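Local coordinates for protein uronate isomerase (Bacillus halodurans C-125, PDB 3HK7) that probably catalyses the metal-assisted aldose-ketose isomerisation of uronates such as D-glucuronate, as uronate isomerases of the amidohydrolase superfamily do, at residues L169-L174 and K205-D210; H49-E54 and S90-G95. One frame throughout, in Å; residues are numbered along the deposited sequence.

Contact 1: L169-L174 and K205-D210; sequences LRLDPL and KRFLTD. With RAT (D-arabinaric acid), chain M.
The strand-to-helix turn after strand 169-170 meets helix 198-215, as in the outer layer of a beta/alpha barrel, where Leu171, at the N-cap position, and Leu174, in helix 172-176, pack on Leu208 and Phe207. Leu208 CD2 is the shared point: Leu171 CD1 lies 3.7 Å from it and Leu174 CD2 3.9 Å, both side chains crossing that of Leu208 at a slant. With its CG anti to the carbonyl carbon (chi1 -60°), Leu208 turns this methyl toward both leucines. Leu174 CD2 also approaches Phe207 CD2 at 4.3 Å, oblique to the ring, whose other neighbours include Trp211 and Tyr190, both edge-to-face. Strand 169-170 pairs in parallel with 220-224, consistent with the distorted barrel of the amidohydrolase superfamily, and its two residues serve different layers. Leu169 turns toward the helix, while Arg170 reaches the bound D-arabinaric acid. Arg170 NH2 donates to RAT O1A at 2.7 Å, nearly straight (166°), and NH1 to O1B at 3.1 Å, a two-pronged grip on one carboxylate. Behind it, Arg170 NE makes a salt bridge to Asp172 OD1 (2.7 Å), met from above the carboxylate plane; Asp172 OD2, itself hydrogen-bonded to Ser223 OG, accepts a weak bond from Arg170 NH2.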
# COMPACT_ATOMS: atom_id res chain seq x y z
N LEU A 169 34.45 39.59 -51.40
CA LEU A 169 33.80 40.34 -52.48
C LEU A 169 32.46 39.76 -52.93
O LEU A 169 32.40 38.89 -53.81
CB LEU A 169 34.77 40.44 -53.66
CG LEU A 169 34.28 41.05 -54.98
CD1 LEU A 169 33.78 42.47 -54.76
CD2 LEU A 169 35.41 41.03 -55.97
N ARG A 170 31.38 40.26 -52.34
CA ARG A 170 30.02 39.81 -52.66
C ARG A 170 29.59 40.38 -54.02
O ARG A 170 29.65 41.59 -54.23
CB ARG A 170 29.08 40.28 -51.55
CG ARG A 170 27.70 39.64 -51.56
CD ARG A 170 27.77 38.13 -51.46
NE ARG A 170 26.43 37.56 -51.42
CZ ARG A 170 25.74 37.32 -50.32
NH1 ARG A 170 26.27 37.58 -49.13
NH2 ARG A 170 24.50 36.85 -50.40
N LEU A 171 29.15 39.51 -54.92
CA LEU A 171 28.77 39.92 -56.27
C LEU A 171 27.32 39.70 -56.72
O LEU A 171 27.05 39.68 -57.92
CB LEU A 171 29.69 39.22 -57.27
CG LEU A 171 31.18 39.43 -57.03
CD1 LEU A 171 32.00 38.48 -57.88
CD2 LEU A 171 31.53 40.87 -57.34
N ASP A 172 26.39 39.58 -55.78
CA ASP A 172 24.99 39.34 -56.13
C ASP A 172 24.41 40.23 -57.25
O ASP A 172 23.78 39.72 -58.19
CB ASP A 172 24.11 39.44 -54.88
CG ASP A 172 24.37 38.30 -53.89
OD1 ASP A 172 25.48 37.72 -53.94
OD2 ASP A 172 23.49 38.00 -53.05
N PRO A 173 24.61 41.56 -57.17
CA PRO A 173 24.08 42.45 -58.21
C PRO A 173 24.63 42.16 -59.59
O PRO A 173 23.90 42.14 -60.58
CB PRO A 173 24.46 43.83 -57.70
CG PRO A 173 24.42 43.66 -56.21
CD PRO A 173 25.14 42.34 -56.04
N LEU A 174 25.94 41.94 -59.66
CA LEU A 174 26.59 41.67 -60.93
C LEU A 174 26.12 40.39 -61.60
O LEU A 174 25.83 40.38 -62.80
CB LEU A 174 28.10 41.60 -60.73
CG LEU A 174 28.91 41.16 -61.94
CD1 LEU A 174 28.86 42.25 -63.01
CD2 LEU A 174 30.35 40.88 -61.52
N LYS A 205 35.89 41.57 -66.25
CA LYS A 205 37.06 41.00 -65.59
C LYS A 205 37.83 42.10 -64.88
O LYS A 205 38.24 41.95 -63.73
CB LYS A 205 37.99 40.32 -66.60
CG LYS A 205 37.53 38.95 -67.08
CD LYS A 205 38.64 38.33 -67.91
CE LYS A 205 38.27 36.95 -68.40
NZ LYS A 205 39.42 36.34 -69.12
N ARG A 206 38.04 43.21 -65.59
CA ARG A 206 38.76 44.35 -65.02
C ARG A 206 38.10 44.76 -63.71
O ARG A 206 38.77 45.04 -62.72
CB ARG A 206 38.74 45.54 -65.98
CG ARG A 206 40.11 45.94 -66.51
CD ARG A 206 40.05 47.28 -67.23
NE ARG A 206 39.71 48.37 -66.30
CZ ARG A 206 38.66 49.17 -66.45
NH1 ARG A 206 37.84 49.02 -67.48
NH2 ARG A 206 38.43 50.12 -65.55
N PHE A 207 36.77 44.79 -63.73
CA PHE A 207 35.99 45.16 -62.55
C PHE A 207 36.32 44.27 -61.36
O PHE A 207 36.53 44.75 -60.24
CB PHE A 207 34.49 45.05 -62.85
CG PHE A 207 33.62 45.32 -61.67
CD1 PHE A 207 33.43 46.61 -61.19
CD2 PHE A 207 32.98 44.27 -61.01
CE1 PHE A 207 32.63 46.86 -60.08
CE2 PHE A 207 32.17 44.50 -59.90
CZ PHE A 207 31.99 45.81 -59.43
N LEU A 208 36.35 42.96 -61.61
CA LEU A 208 36.65 41.98 -60.56
C LEU A 208 38.09 42.12 -60.11
O LEU A 208 38.38 42.13 -58.91
CB LEU A 208 36.40 40.56 -61.07
CG LEU A 208 34.98 40.19 -61.53
CD1 LEU A 208 34.98 38.78 -62.08
CD2 LEU A 208 33.99 40.31 -60.38
N THR A 209 39.01 42.23 -61.06
CA THR A 209 40.42 42.36 -60.73
C THR A 209 40.71 43.62 -59.92
O THR A 209 41.46 43.57 -58.94
CB THR A 209 41.28 42.36 -62.00
OG1 THR A 209 41.15 41.09 -62.65
CG2 THR A 209 42.74 42.59 -61.66
N ASP A 210 40.11 44.75 -60.30
CA ASP A 210 40.34 45.99 -59.57
C ASP A 210 39.89 45.85 -58.12
O ASP A 210 40.58 46.28 -57.20
CB ASP A 210 39.59 47.17 -60.20
CG ASP A 210 40.12 47.54 -61.57
OD1 ASP A 210 41.29 47.22 -61.86
OD2 ASP A 210 39.36 48.16 -62.35
O1A RAT M . 22.81 36.26 -48.41
C1 RAT M . 23.32 36.10 -47.27
O1B RAT M . 24.53 36.17 -47.00
C2 RAT M . 22.36 35.77 -46.10
O2 RAT M . 23.14 35.22 -45.02
C3 RAT M . 21.60 37.02 -45.59
O3 RAT M . 22.52 37.94 -44.97
C4 RAT M . 20.46 36.68 -44.57
O4 RAT M . 19.51 37.76 -44.47
C5 RAT M . 20.97 36.38 -43.14
O5A RAT M . 20.76 37.23 -42.24
O5B RAT M . 21.56 35.28 -42.96

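Contact 2: H49-E54 and S90-G95; sequences HYLVAE and SEACRG. With RAT (D-arabinaric acid), chain M; CO3 (carbonate ion), chain N.
Glu54 OE1 accepts from Ser90 OG at 2.6 Å through its syn lone pair, and the same Ser90 OG takes a capping bond from Cys93 N (3.2 Å), so the hydroxyl both starts helix 91-103 and ties it to helix 49-55. Glu54, extended beyond CG, lays its carboxylate across this N-terminus. A water bridges its other oxygen to the helix: it donates to Glu54 OE2 (2.8 Å) and accepts from Ala92 N. Arg314 of the second subunit forms a salt bridge with OE2, and that charge, together with the helix end, would probably favour the ionised carboxylate. Beside this polar cluster, Ala92 CB sits against Leu51 CD1 at 3.9 Å and also meets Tyr50 CB. The short helical segments cross at -127°, their axes 9.6 Å apart.

On the ligand side, His49 holds its ring between the backbone N and the carbonyl carbon (chi1 76°), with Tyr50 CD1 over one face. His49 NE2 is hydrogen-bonded to RAT O5A (2.9 Å) and to RAT O4 (2.8 Å), while ND1 donates to O2 of a carbonate ion, probably from the crystallisation liquor. With an alanine in place of His49, RAT O4 and O5A would probably lose the nitrogen they share, the carbonate its ND1 donor, and Tyr50 CD1 the imidazole face it lies over. Tyr50 OH lies 3.2 Å from RAT O5B. The result is a pair of crossing helices, one of them N-capped by a serine, at a subunit interface, whose first helix also lines the ligand pocket of the active site near zinc.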
# COMPACT_ATOMS: atom_id res chain seq x y z
N HIS A 49 16.66 40.84 -38.16
CA HIS A 49 15.49 40.50 -38.96
C HIS A 49 14.87 39.14 -38.63
O HIS A 49 13.67 38.94 -38.84
CB HIS A 49 15.77 40.67 -40.47
CG HIS A 49 16.59 39.58 -41.09
ND1 HIS A 49 16.05 38.36 -41.46
CD2 HIS A 49 17.89 39.55 -41.48
CE1 HIS A 49 16.98 37.64 -42.07
NE2 HIS A 49 18.10 38.34 -42.09
N TYR A 50 15.66 38.23 -38.08
CA TYR A 50 15.12 36.92 -37.70
C TYR A 50 14.02 37.13 -36.65
O TYR A 50 13.00 36.45 -36.67
CB TYR A 50 16.22 36.03 -37.10
CG TYR A 50 17.21 35.42 -38.08
CD1 TYR A 50 17.77 36.17 -39.12
CD2 TYR A 50 17.68 34.11 -37.90
CE1 TYR A 50 18.77 35.63 -39.94
CE2 TYR A 50 18.68 33.57 -38.71
CZ TYR A 50 19.22 34.33 -39.73
OH TYR A 50 20.22 33.80 -40.52
N LEU A 51 14.23 38.07 -35.74
CA LEU A 51 13.23 38.33 -34.70
C LEU A 51 12.05 39.14 -35.24
O LEU A 51 10.95 39.10 -34.69
CB LEU A 51 13.85 39.03 -33.49
CG LEU A 51 14.86 38.23 -32.65
CD1 LEU A 51 16.20 38.16 -33.38
CD2 LEU A 51 15.07 38.89 -31.30
N VAL A 52 12.27 39.88 -36.33
CA VAL A 52 11.20 40.67 -36.93
C VAL A 52 10.15 39.71 -37.45
O VAL A 52 8.96 39.83 -37.15
CB VAL A 52 11.71 41.53 -38.11
CG1 VAL A 52 10.54 42.26 -38.76
CG2 VAL A 52 12.75 42.53 -37.62
N ALA A 53 10.59 38.73 -38.24
CA ALA A 53 9.68 37.75 -38.80
C ALA A 53 8.89 37.08 -37.68
O ALA A 53 7.69 36.85 -37.81
CB ALA A 53 10.46 36.70 -39.61
N GLU A 54 9.57 36.78 -36.58
CA GLU A 54 8.92 36.12 -35.45
C GLU A 54 7.90 37.00 -34.72
O GLU A 54 6.85 36.51 -34.29
CB GLU A 54 9.99 35.60 -34.47
CG GLU A 54 10.58 34.26 -34.90
CD GLU A 54 11.70 33.76 -34.00
OE1 GLU A 54 11.54 33.77 -32.76
OE2 GLU A 54 12.75 33.35 -34.54
N SER A 90 12.49 30.29 -28.89
CA SER A 90 13.02 30.12 -30.25
C SER A 90 14.54 30.29 -30.24
O SER A 90 15.09 30.92 -29.33
CB SER A 90 12.38 31.14 -31.22
OG SER A 90 13.03 32.41 -31.16
N GLU A 91 15.21 29.75 -31.25
CA GLU A 91 16.66 29.85 -31.34
C GLU A 91 17.15 31.30 -31.36
O GLU A 91 18.12 31.64 -30.68
CB GLU A 91 17.16 29.11 -32.59
CG GLU A 91 18.67 29.22 -32.86
CD GLU A 91 19.55 28.77 -31.68
OE1 GLU A 91 19.04 28.10 -30.76
OE2 GLU A 91 20.75 29.08 -31.69
N ALA A 92 16.49 32.15 -32.15
CA ALA A 92 16.85 33.56 -32.26
C ALA A 92 16.67 34.32 -30.94
O ALA A 92 17.48 35.18 -30.60
CB ALA A 92 16.01 34.22 -33.36
N CYS A 93 15.61 34.01 -30.21
CA CYS A 93 15.36 34.65 -28.93
C CYS A 93 16.35 34.14 -27.90
O CYS A 93 16.92 34.90 -27.11
CB CYS A 93 13.93 34.37 -28.47
SG CYS A 93 12.65 35.21 -29.45
N ARG A 94 16.57 32.83 -27.91
CA ARG A 94 17.51 32.18 -27.00
C ARG A 94 18.83 32.91 -27.17
O ARG A 94 19.49 33.27 -26.19
CB ARG A 94 17.66 30.71 -27.39
CG ARG A 94 18.69 29.90 -26.61
CD ARG A 94 18.99 28.61 -27.37
NE ARG A 94 20.05 27.81 -26.77
CZ ARG A 94 20.83 26.98 -27.46
NH1 ARG A 94 20.67 26.83 -28.77
NH2 ARG A 94 21.77 26.28 -26.83
N GLY A 95 19.21 33.12 -28.43
CA GLY A 95 20.46 33.79 -28.74
C GLY A 95 20.61 35.14 -28.05
O GLY A 95 21.68 35.46 -27.52
O1A RAT M . 22.81 36.26 -48.41
C1 RAT M . 23.32 36.10 -47.27
O1B RAT M . 24.53 36.17 -47.00
C2 RAT M . 22.36 35.77 -46.10
O2 RAT M . 23.14 35.22 -45.02
C3 RAT M . 21.60 37.02 -45.59
O3 RAT M . 22.52 37.94 -44.97
C4 RAT M . 20.46 36.68 -44.57
O4 RAT M . 19.51 37.76 -44.47
C5 RAT M . 20.97 36.38 -43.14
O5A RAT M . 20.76 37.23 -42.24
O5B RAT M . 21.56 35.28 -42.96
C CO3 N . 14.00 35.42 -41.72
O1 CO3 N . 13.01 34.56 -41.69
O2 CO3 N . 14.04 36.39 -40.85
O3 CO3 N . 14.89 35.36 -42.66
O HOH W 1 14.66 31.38 -34.34

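In the fold
Both contacts are buried, yet they lie on opposite sides of the chain's centre, their centres about 33 Å apart. Contact 1 belongs to the barrel, joining the turn and short helix that follow a barrel strand to an outer helix through leucine and phenylalanine side chains, without a hydrogen bond between its segments. Contact 2 joins two helices outside the sheets and is more polar, with a carboxylate, a serine cap and a water. No other protein chain touches contact 1, whereas the second subunit reaches contact 2. The two share no helix or strand but converge on D-arabinaric acid: Arg170 binds one terminal carboxylate, while His49 reaches the other carboxylate and its neighbouring hydroxyl.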